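PDB 4XUR: endo-1,4-beta-xylanase C from Paenibacillus barcinonensis, which hydrolyses internal beta-1,4-xylosidic linkages of xylan, and is represented here by its xylan-binding CBM22-2 domain in complex with xylotetraose. Local coordinates for residues A[96-101]-A[141-146]; A[76-81]-A[128-133]. All coordinates share one frame; numbering follows the deposited sequence.

Overall arrangement
Both contacts join neighbouring antiparallel strands of the beta-sandwich of this CBM22 domain, one in each sheet. Contact 1 pairs strands 90-101 and 139-147 inside the four-stranded sheet, whose outer face meets the xylo-oligosaccharide; contact 2 pairs strands 75-83 and 124-131 in the other sheet. Along the chain the segments alternate, so the polypeptide changes sheet three times: from 76-81 to 96-101, back to 128-133 after strand 109-119, and over again to 141-146. The contact centres lie about 11 Å apart, and their inward side chains meet in the core: Met144 packs on Ile78, Leu97 on Ile130, and Leu142 on Pro133. The sugar-binding sheet is thereby backed by the second one.

Contact 1 of 2, residues A[96-101]-A[141-146]; sequences SLEKEF and GLRMYA. With XYP (beta-D-xylopyranose), chain D.
The sugar-binding sheet of the CBM22 beta-sandwich holds this antiparallel strand pair, in which Ser96, Glu98 and Arg143 share a face with the ligand-pocket residue Tyr145. Alternating backbone bonds fix the register, among them Glu98 N to Arg143 O at 2.8 Å. Tyr145 is set with CG between its backbone N and carbonyl carbon (chi1 67°), which lays its ring against Ser96, whose CB sits over one face, 3.7 Å from the ring centroid in a CH-pi contact. From there Tyr145 OH donates a 3.0 Å hydrogen bond to O2 of a xylose unit; the same sugar is also hydrogen-bonded to Glu147. Further along, the Arg143 guanidinium forms two salt bridges: NH1 reaches the anti lone pair of Glu98 OE2 at 2.8 Å, and NH2 meets Glu100 OE1 from above its carboxylate plane at a longer 3.2 Å, while Glu100 OE2 is hydrogen-bonded to Ser140. A water joins Glu100 OE1 to Arg143 NH1. On the reverse face, Leu97 CD2 approaches Leu142 CD2 at 4.2 Å. Arg29 and Arg31 form salt bridges with Glu98, and Glu65 does so with Arg143. Strand 109-119 flanks 96-101, strand 63-65 flanks 141-146, and Met144 packs on strand 75-83 of the opposing sheet.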
loop_
_atom_site.group_PDB
_atom_site.type_symbol
_atom_site.label_atom_id
_atom_site.label_comp_id
_atom_site.label_asym_id
_atom_site.label_seq_id
_atom_site.Cartn_x
_atom_site.Cartn_y
_atom_site.Cartn_z
ATOM N N SER A 96 -3.620 0.974 -3.836
ATOM C CA SER A 96 -4.085 2.306 -4.247
ATOM C C SER A 96 -2.959 3.319 -4.396
ATOM O O SER A 96 -1.838 3.125 -3.905
ATOM C CB SER A 96 -5.111 2.809 -3.269
ATOM O OG SER A 96 -6.231 1.975 -3.192
ATOM N N LEU A 97 -3.273 4.415 -5.086
ATOM C CA LEU A 97 -2.399 5.504 -5.278
ATOM C C LEU A 97 -2.989 6.715 -4.630
ATOM O O LEU A 97 -4.145 7.021 -4.899
ATOM C CB LEU A 97 -2.132 5.793 -6.767
ATOM C CG LEU A 97 -1.621 4.644 -7.625
ATOM C CD1 LEU A 97 -1.530 5.161 -9.046
ATOM C CD2 LEU A 97 -0.306 4.101 -7.112
ATOM N N GLU A 98 -2.163 7.475 -3.904
ATOM C CA GLU A 98 -2.544 8.860 -3.468
ATOM C C GLU A 98 -1.786 9.860 -4.274
ATOM O O GLU A 98 -0.553 9.767 -4.342
ATOM C CB GLU A 98 -2.212 9.030 -1.968
ATOM C CG GLU A 98 -2.360 10.460 -1.487
ATOM C CD GLU A 98 -2.082 10.535 0.044
ATOM O OE1 GLU A 98 -2.789 9.877 0.806
ATOM O OE2 GLU A 98 -1.076 11.168 0.419
ATOM N N LYS A 99 -2.488 10.793 -4.941
ATOM C CA LYS A 99 -1.850 11.772 -5.844
ATOM C C LYS A 99 -2.044 13.218 -5.381
ATOM O O LYS A 99 -3.131 13.596 -4.989
ATOM C CB LYS A 99 -2.376 11.600 -7.258
ATOM C CG LYS A 99 -1.855 10.376 -7.946
ATOM C CD LYS A 99 -2.434 10.312 -9.370
ATOM C CE LYS A 99 -3.464 9.265 -9.507
ATOM N NZ LYS A 99 -3.807 9.083 -10.914
ATOM N N GLU A 100 -0.958 13.972 -5.428
ATOM C CA GLU A 100 -0.902 15.393 -5.072
ATOM C C GLU A 100 -0.483 16.159 -6.352
ATOM O O GLU A 100 0.446 15.738 -7.071
ATOM C CB GLU A 100 0.137 15.648 -3.971
ATOM C CG GLU A 100 0.312 17.112 -3.603
ATOM C CD GLU A 100 1.529 17.339 -2.758
ATOM O OE1 GLU A 100 1.470 17.117 -1.576
ATOM O OE2 GLU A 100 2.593 17.743 -3.304
ATOM N N PHE A 101 -1.176 17.278 -6.626
ATOM C CA PHE A 101 -0.944 18.122 -7.745
ATOM C C PHE A 101 -0.661 19.554 -7.231
ATOM O O PHE A 101 -1.380 20.035 -6.377
ATOM C CB PHE A 101 -2.125 18.166 -8.727
ATOM C CG PHE A 101 -2.368 16.850 -9.413
ATOM C CD1 PHE A 101 -3.126 15.855 -8.789
ATOM C CD2 PHE A 101 -1.795 16.555 -10.652
ATOM C CE1 PHE A 101 -3.355 14.648 -9.408
ATOM C CE2 PHE A 101 -2.051 15.344 -11.264
ATOM C CZ PHE A 101 -2.832 14.381 -10.632
ATOM N N GLY A 141 3.214 14.624 -6.042
ATOM C CA GLY A 141 3.297 13.369 -5.216
ATOM C C GLY A 141 2.490 12.227 -5.769
ATOM O O GLY A 141 1.404 12.416 -6.322
ATOM N N LEU A 142 3.046 11.024 -5.699
ATOM C CA LEU A 142 2.360 9.836 -6.112
ATOM C C LEU A 142 2.819 8.710 -5.178
ATOM O O LEU A 142 3.952 8.236 -5.288
ATOM C CB LEU A 142 2.713 9.489 -7.580
ATOM C CG LEU A 142 1.965 8.325 -8.287
ATOM C CD1 LEU A 142 1.894 8.546 -9.819
ATOM C CD2 LEU A 142 2.573 6.986 -8.017
ATOM N N ARG A 143 1.926 8.283 -4.311
ATOM C CA ARG A 143 2.304 7.364 -3.223
ATOM C C ARG A 143 1.478 6.134 -3.346
ATOM O O ARG A 143 0.236 6.181 -3.475
ATOM C CB ARG A 143 2.061 8.041 -1.873
ATOM C CG ARG A 143 2.696 9.394 -1.704
ATOM C CD ARG A 143 1.690 10.520 -1.618
ATOM N NE ARG A 143 2.316 11.873 -1.705
ATOM C CZ ARG A 143 1.774 13.012 -1.354
ATOM N NH1 ARG A 143 0.551 13.117 -0.855
ATOM N NH2 ARG A 143 2.501 14.114 -1.469
ATOM N N MET A 144 2.153 5.009 -3.309
ATOM C CA MET A 144 1.444 3.735 -3.320
ATOM C C MET A 144 1.024 3.371 -1.900
ATOM O O MET A 144 1.731 3.641 -0.967
ATOM C CB MET A 144 2.269 2.646 -3.928
ATOM C CG MET A 144 3.502 2.238 -3.138
ATOM S SD MET A 144 4.300 0.845 -3.963
ATOM C CE MET A 144 3.025 -0.400 -3.751
ATOM N N TYR A 145 -0.139 2.727 -1.728
ATOM C CA TYR A 145 -0.534 2.271 -0.415
ATOM C C TYR A 145 -1.453 1.076 -0.484
ATOM O O TYR A 145 -2.010 0.799 -1.574
ATOM C CB TYR A 145 -1.163 3.406 0.437
ATOM C CG TYR A 145 -2.484 3.968 0.004
ATOM C CD1 TYR A 145 -2.521 4.978 -0.938
ATOM C CD2 TYR A 145 -3.690 3.580 0.619
ATOM C CE1 TYR A 145 -3.722 5.545 -1.316
ATOM C CE2 TYR A 145 -4.910 4.134 0.247
ATOM C CZ TYR A 145 -4.910 5.139 -0.697
ATOM O OH TYR A 145 -6.102 5.742 -1.097
ATOM N N ALA A 146 -1.581 0.374 0.649
ATOM C CA ALA A 146 -2.558 -0.716 0.736
ATOM C C ALA A 146 -3.633 -0.361 1.713
ATOM O O ALA A 146 -3.400 0.319 2.689
ATOM C CB ALA A 146 -1.876 -2.026 1.198
HETATM C C1 XYP D . -9.718 7.460 0.460
HETATM C C2 XYP D . -9.671 5.952 0.211
HETATM C C3 XYP D . -9.699 5.616 -1.275
HETATM C C4 XYP D . -10.859 6.377 -1.958
HETATM C C5 XYP D . -10.843 7.864 -1.592
HETATM O O2 XYP D . -8.460 5.428 0.739
HETATM O O3 XYP D . -9.874 4.236 -1.478
HETATM O O4 XYP D . -10.679 6.221 -3.385
HETATM O O5 XYP D . -10.910 8.020 -0.190
HETATM O O HOH W 1 0.076 15.718 0.731
#

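Contact 2 of 2, residues A[76-81]-A[128-133]; sequences VHISFW and ADIIVP
Val76 and Ile78 meet Ile130 on the inner face of an antiparallel strand pair in the second sheet of the beta-sandwich, while His77 and Asp129 face the other way. The inner side is the tightly packed one. Val76 CG2 touches Ile130 CG1 at 3.7 Å, and Ile78 CD1 lies 3.9 Å from Ile130 CD1. Ile130 has CG1 between its backbone N and carbonyl carbon (chi1 63°), a setting that brings this branch against both neighbours across the strands. Phe113 of strand 109-119 packs on Ile78, Ala128 and Ile130, and so closes this apolar cluster from the facing sheet. Two pairs of backbone hydrogen bonds tie the strands, Val76 with Ile130 and Ile78 with Ala128, before the chain leaves the strand after Ile131. Val132, just beyond, still reaches back, with CG2 4.1 Å from Val76 CG2. The outer side is sparser: Asp129 is exposed to solvent and His77 partly so, and a single side-chain bond spans the strands. The histidine ring and the carboxylate stand nearly perpendicular. NE2 is hydrogen-bonded to Glu127; with a carboxylate at each ring nitrogen, the imidazolium form is probably favoured. At the other nitrogen, His77 ND1 donates to Asp129 OD1 at 2.8 Å, meeting that oxygen on its anti side.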
loop_
_atom_site.group_PDB
_atom_site.type_symbol
_atom_site.label_atom_id
_atom_site.label_comp_id
_atom_site.label_asym_id
_atom_site.label_seq_id
_atom_site.Cartn_x
_atom_site.Cartn_y
_atom_site.Cartn_z
ATOM N N VAL A 76 4.514 2.045 -15.554
ATOM C CA VAL A 76 5.314 1.202 -14.736
ATOM C C VAL A 76 4.450 0.045 -14.194
ATOM O O VAL A 76 3.253 0.115 -14.232
ATOM C CB VAL A 76 6.052 1.985 -13.627
ATOM C CG1 VAL A 76 6.970 3.021 -14.216
ATOM C CG2 VAL A 76 5.086 2.678 -12.660
ATOM N N HIS A 77 5.103 -1.032 -13.733
ATOM C CA HIS A 77 4.385 -2.154 -13.135
ATOM C C HIS A 77 4.639 -2.183 -11.640
ATOM O O HIS A 77 5.793 -2.172 -11.234
ATOM C CB HIS A 77 4.817 -3.480 -13.768
ATOM C CG HIS A 77 3.892 -4.613 -13.450
ATOM N ND1 HIS A 77 2.625 -4.695 -13.956
ATOM C CD2 HIS A 77 4.069 -5.725 -12.685
ATOM C CE1 HIS A 77 2.036 -5.805 -13.515
ATOM N NE2 HIS A 77 2.894 -6.442 -12.746
ATOM N N ILE A 78 3.563 -2.151 -10.855
ATOM C CA ILE A 78 3.678 -2.239 -9.398
ATOM C C ILE A 78 3.120 -3.548 -8.900
ATOM O O ILE A 78 2.001 -3.976 -9.275
ATOM C CB ILE A 78 2.964 -1.094 -8.668
ATOM C CG1 ILE A 78 3.475 0.230 -9.159
ATOM C CG2 ILE A 78 3.151 -1.243 -7.168
ATOM C CD1 ILE A 78 3.142 1.428 -8.248
ATOM N N SER A 79 3.852 -4.135 -7.996
ATOM C CA SER A 79 3.382 -5.351 -7.262
ATOM C C SER A 79 3.786 -5.366 -5.815
ATOM O O SER A 79 4.698 -4.678 -5.382
ATOM C CB SER A 79 3.943 -6.584 -7.934
ATOM O OG SER A 79 5.387 -6.606 -7.855
ATOM N N PHE A 80 3.040 -6.176 -5.028
ATOM C CA PHE A 80 3.383 -6.444 -3.622
ATOM C C PHE A 80 2.620 -7.647 -3.130
ATOM O O PHE A 80 1.650 -8.017 -3.724
ATOM C CB PHE A 80 3.150 -5.237 -2.699
ATOM C CG PHE A 80 1.714 -4.853 -2.447
ATOM C CD1 PHE A 80 1.073 -3.900 -3.253
ATOM C CD2 PHE A 80 1.019 -5.334 -1.318
ATOM C CE1 PHE A 80 -0.224 -3.460 -2.956
ATOM C CE2 PHE A 80 -0.271 -4.926 -1.039
ATOM C CZ PHE A 80 -0.883 -3.983 -1.856
ATOM N N TRP A 81 3.097 -8.217 -2.014
ATOM C CA TRP A 81 2.445 -9.367 -1.349
ATOM C C TRP A 81 1.846 -8.934 -0.087
ATOM O O TRP A 81 2.428 -8.111 0.640
ATOM C CB TRP A 81 3.460 -10.457 -1.103
ATOM C CG TRP A 81 3.988 -11.073 -2.394
ATOM C CD1 TRP A 81 4.945 -10.562 -3.198
ATOM C CD2 TRP A 81 3.617 -12.332 -2.962
ATOM N NE1 TRP A 81 5.145 -11.358 -4.283
ATOM C CE2 TRP A 81 4.329 -12.451 -4.180
ATOM C CE3 TRP A 81 2.679 -13.292 -2.635
ATOM C CZ2 TRP A 81 4.210 -13.577 -4.997
ATOM C CZ3 TRP A 81 2.562 -14.406 -3.461
ATOM C CH2 TRP A 81 3.288 -14.514 -4.634
ATOM N N ALA A 128 -0.498 -4.473 -10.753
ATOM C CA ALA A 128 -1.051 -3.857 -11.962
ATOM C C ALA A 128 -0.021 -2.961 -12.630
ATOM O O ALA A 128 0.952 -2.521 -12.002
ATOM C CB ALA A 128 -2.290 -3.043 -11.645
ATOM N N ASP A 129 -0.242 -2.676 -13.900
ATOM C CA ASP A 129 0.420 -1.470 -14.542
ATOM C C ASP A 129 -0.269 -0.219 -14.003
ATOM O O ASP A 129 -1.504 -0.132 -13.898
ATOM C CB ASP A 129 0.292 -1.489 -16.057
ATOM C CG ASP A 129 1.263 -2.413 -16.766
ATOM O OD1 ASP A 129 2.062 -3.133 -16.160
ATOM O OD2 ASP A 129 1.218 -2.366 -18.012
ATOM N N ILE A 130 0.531 0.811 -13.757
ATOM C CA ILE A 130 -0.061 2.159 -13.529
ATOM C C ILE A 130 0.616 3.197 -14.432
ATOM O O ILE A 130 1.763 3.029 -14.876
ATOM C CB ILE A 130 0.081 2.591 -12.074
ATOM C CG1 ILE A 130 1.538 2.746 -11.656
ATOM C CG2 ILE A 130 -0.652 1.637 -11.186
ATOM C CD1 ILE A 130 1.821 3.978 -10.821
ATOM N N ILE A 131 -0.113 4.294 -14.655
ATOM C CA ILE A 131 0.371 5.422 -15.433
ATOM C C ILE A 131 0.849 6.470 -14.402
ATOM O O ILE A 131 0.152 6.801 -13.422
ATOM C CB ILE A 131 -0.825 5.955 -16.315
ATOM C CG1 ILE A 131 -1.028 5.012 -17.464
ATOM C CG2 ILE A 131 -0.591 7.400 -16.799
ATOM C CD1 ILE A 131 -2.419 5.022 -18.011
ATOM N N VAL A 132 2.028 7.016 -14.663
ATOM C CA VAL A 132 2.550 8.141 -13.923
ATOM C C VAL A 132 2.131 9.368 -14.746
ATOM O O VAL A 132 2.580 9.466 -15.907
ATOM C CB VAL A 132 4.104 8.036 -13.810
ATOM C CG1 VAL A 132 4.654 9.079 -12.913
ATOM C CG2 VAL A 132 4.474 6.666 -13.217
ATOM N N PRO A 133 1.320 10.256 -14.182
ATOM C CA PRO A 133 0.906 11.459 -14.977
ATOM C C PRO A 133 2.086 12.316 -15.456
ATOM O O PRO A 133 3.147 12.325 -14.784
ATOM C CB PRO A 133 0.040 12.222 -14.023
ATOM C CG PRO A 133 -0.470 11.218 -13.032
ATOM C CD PRO A 133 0.680 10.256 -12.886
#